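Local atomic coordinates of HAD-superfamily hydrolase, subfamily IA, variant 1 (Ehrlichia chaffeensis, PDB entry 3KZX), a protein that probably hydrolyses 2-phosphoglycolate to glycolate and phosphate, as a HAD-like phosphatase of the CbbY/CbbZ/Gph/YieH family. Residues I43-F48 against I65-I70. Residues are numbered along the deposited sequence; the frame is centred on the assembly and turned at random. Where two conformers were deposited one is given.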
loop_
_atom_site.group_PDB
_atom_site.type_symbol
_atom_site.label_atom_id
_atom_site.label_comp_id
_atom_site.label_asym_id
_atom_site.label_seq_id
_atom_site.Cartn_x
_atom_site.Cartn_y
_atom_site.Cartn_z
ATOM N N ILE A 43 -0.862 -10.389 11.876
ATOM C CA ILE A 43 -0.537 -11.380 10.844
ATOM C C ILE A 43 -1.496 -12.569 10.971
ATOM O O ILE A 43 -1.738 -13.051 12.080
ATOM C CB ILE A 43 0.907 -11.879 10.973
ATOM C CG1 ILE A 43 1.892 -10.784 10.572
ATOM C CG2 ILE A 43 1.144 -13.122 10.115
ATOM C CD1 ILE A 43 3.373 -11.153 10.819
ATOM N N ASP A 44 -2.076 -13.014 9.851
ATOM C CA ASP A 44 -2.898 -14.229 9.854
ATOM C C ASP A 44 -1.942 -15.405 9.738
ATOM O O ASP A 44 -1.233 -15.541 8.740
ATOM C CB ASP A 44 -3.914 -14.236 8.704
ATOM C CG ASP A 44 -4.914 -15.384 8.800
ATOM O OD1 ASP A 44 -5.930 -15.323 8.083
ATOM O OD2 ASP A 44 -4.692 -16.349 9.577
ATOM N N ARG A 45 -1.909 -16.240 10.782
ATOM C CA ARG A 45 -0.989 -17.366 10.843
ATOM C C ARG A 45 -1.207 -18.320 9.685
ATOM O O ARG A 45 -0.237 -18.845 9.135
ATOM C CB ARG A 45 -1.119 -18.118 12.173
ATOM C CG ARG A 45 -0.676 -17.326 13.400
ATOM C CD ARG A 45 -0.838 -18.121 14.694
ATOM N NE ARG A 45 -0.373 -17.365 15.854
ATOM C CZ ARG A 45 -1.016 -16.331 16.378
ATOM N NH1 ARG A 45 -2.168 -15.894 15.859
ATOM N NH2 ARG A 45 -0.506 -15.706 17.427
ATOM N N THR A 46 -2.474 -18.528 9.313
ATOM C CA THR A 46 -2.811 -19.449 8.217
ATOM C C THR A 46 -2.066 -19.044 6.969
ATOM O O THR A 46 -1.450 -19.885 6.314
ATOM C CB THR A 46 -4.312 -19.502 7.941
ATOM O OG1 THR A 46 -4.980 -19.841 9.154
ATOM C CG2 THR A 46 -4.634 -20.583 6.895
ATOM N N THR A 47 -2.080 -17.740 6.683
ATOM C CA THR A 47 -1.356 -17.215 5.538
ATOM C C THR A 47 0.132 -17.441 5.647
ATOM O O THR A 47 0.754 -17.866 4.683
ATOM C CB THR A 47 -1.606 -15.721 5.330
ATOM O OG1 THR A 47 -3.013 -15.502 5.219
ATOM C CG2 THR A 47 -0.928 -15.268 4.031
ATOM N N PHE A 48 0.714 -17.189 6.821
ATOM C CA PHE A 48 2.158 -17.391 6.943
ATOM C C PHE A 48 2.559 -18.875 6.993
ATOM O O PHE A 48 3.634 -19.220 6.536
ATOM C CB PHE A 48 2.784 -16.559 8.063
ATOM C CG PHE A 48 3.979 -15.776 7.610
ATOM C CD1 PHE A 48 5.204 -16.386 7.463
ATOM C CD2 PHE A 48 3.874 -14.431 7.320
ATOM C CE1 PHE A 48 6.294 -15.678 7.022
ATOM C CE2 PHE A 48 4.957 -13.718 6.875
ATOM C CZ PHE A 48 6.166 -14.346 6.715
ATOM N N ILE A 65 2.612 -18.374 19.878
ATOM C CA ILE A 65 3.378 -17.151 19.891
ATOM C C ILE A 65 2.438 -15.946 19.843
ATOM O O ILE A 65 1.617 -15.822 18.925
ATOM C CB ILE A 65 4.399 -17.115 18.763
ATOM C CG1 ILE A 65 5.358 -18.316 18.914
ATOM C CG2 ILE A 65 5.217 -15.845 18.826
ATOM C CD1 ILE A 65 6.406 -18.353 17.873
ATOM N N PRO A 66 2.556 -15.058 20.830
ATOM C CA PRO A 66 1.736 -13.859 20.772
ATOM C C PRO A 66 1.860 -13.140 19.440
ATOM O O PRO A 66 2.956 -13.021 18.869
ATOM C CB PRO A 66 2.283 -13.001 21.919
ATOM C CG PRO A 66 2.865 -13.974 22.873
ATOM C CD PRO A 66 3.454 -15.051 21.994
ATOM N N ASN A 67 0.724 -12.661 18.937
ATOM C CA ASN A 67 0.690 -11.952 17.651
ATOM C C ASN A 67 1.755 -10.884 17.482
ATOM O O ASN A 67 2.346 -10.759 16.434
ATOM C CB ASN A 67 -0.693 -11.314 17.457
ATOM C CG ASN A 67 -1.639 -12.227 16.740
ATOM O OD1 ASN A 67 -2.372 -13.008 17.373
ATOM N ND2 ASN A 67 -1.653 -12.133 15.395
ATOM N N SER A 68 2.022 -10.135 18.542
ATOM C CA SER A 68 2.959 -9.015 18.511
ATOM C C SER A 68 4.407 -9.471 18.388
ATOM O O SER A 68 5.282 -8.692 18.023
ATOM C CB SER A 68 2.809 -8.200 19.796
ATOM O OG SER A 68 3.795 -7.193 19.887
ATOM N N THR A 69 4.653 -10.725 18.752
ATOM C CA THR A 69 5.997 -11.310 18.703
ATOM C C THR A 69 6.266 -12.044 17.408
ATOM O O THR A 69 7.421 -12.267 17.073
ATOM C CB THR A 69 6.188 -12.257 19.905
ATOM O OG1 THR A 69 6.056 -11.482 21.090
ATOM C CG2 THR A 69 7.552 -12.952 19.888
ATOM N N ILE A 70 5.199 -12.406 16.688
ATOM C CA ILE A 70 5.301 -13.179 15.449
ATOM C C ILE A 70 6.338 -12.614 14.485
ATOM O O ILE A 70 7.178 -13.366 13.997
ATOM C CB ILE A 70 3.925 -13.359 14.744
ATOM C CG1 ILE A 70 3.030 -14.310 15.531
ATOM C CG2 ILE A 70 4.093 -13.919 13.332
ATOM C CD1 ILE A 70 3.571 -15.712 15.590
HETATM O O HOH W 1 1.415 -10.579 14.101
#
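R45 lays the end of its side chain across N67 and against the backbone of I65. Its chain is extended from CG to NE (chi2 180°, chi3 178°), which carries the guanidinium over to 65-70. R45 NH2 donates to I65 O at 2.6 Å. That oxygen lies in the guanidinium plane; NH2 comes nearly in line with the C=O bond, though the N-H...O angle is bent. R45 NH1 makes a longer bond to N67 OD1, 3.3 Å, and R45 NH2 adds a weak one to the same oxygen. The amide stands nearly perpendicular to the guanidinium (88°), and NH1 reaches OD1 from above the carbonyl plane. R45 NE is hydrogen-bonded to L62 O, so NE, NH1 and NH2 all have acceptors, which should limit rotation of the guanidinium. The contact lies in the helical cap domain of this HAD hydrolase, away from the six-stranded parallel core sheet. It joins the start of helix 45-54 to the loop that leads into helix 70-78. D44 is the N-cap of helix 45-54; in one of its two conformers, D44 OD2 caps T46 N. Beside this polar group, I43 CD1 packs on I70 CG2 at 3.8 Å. Both isoleucines are buried, and I43 also touches P71 and Y89. A water bridges I43 N and N67 O.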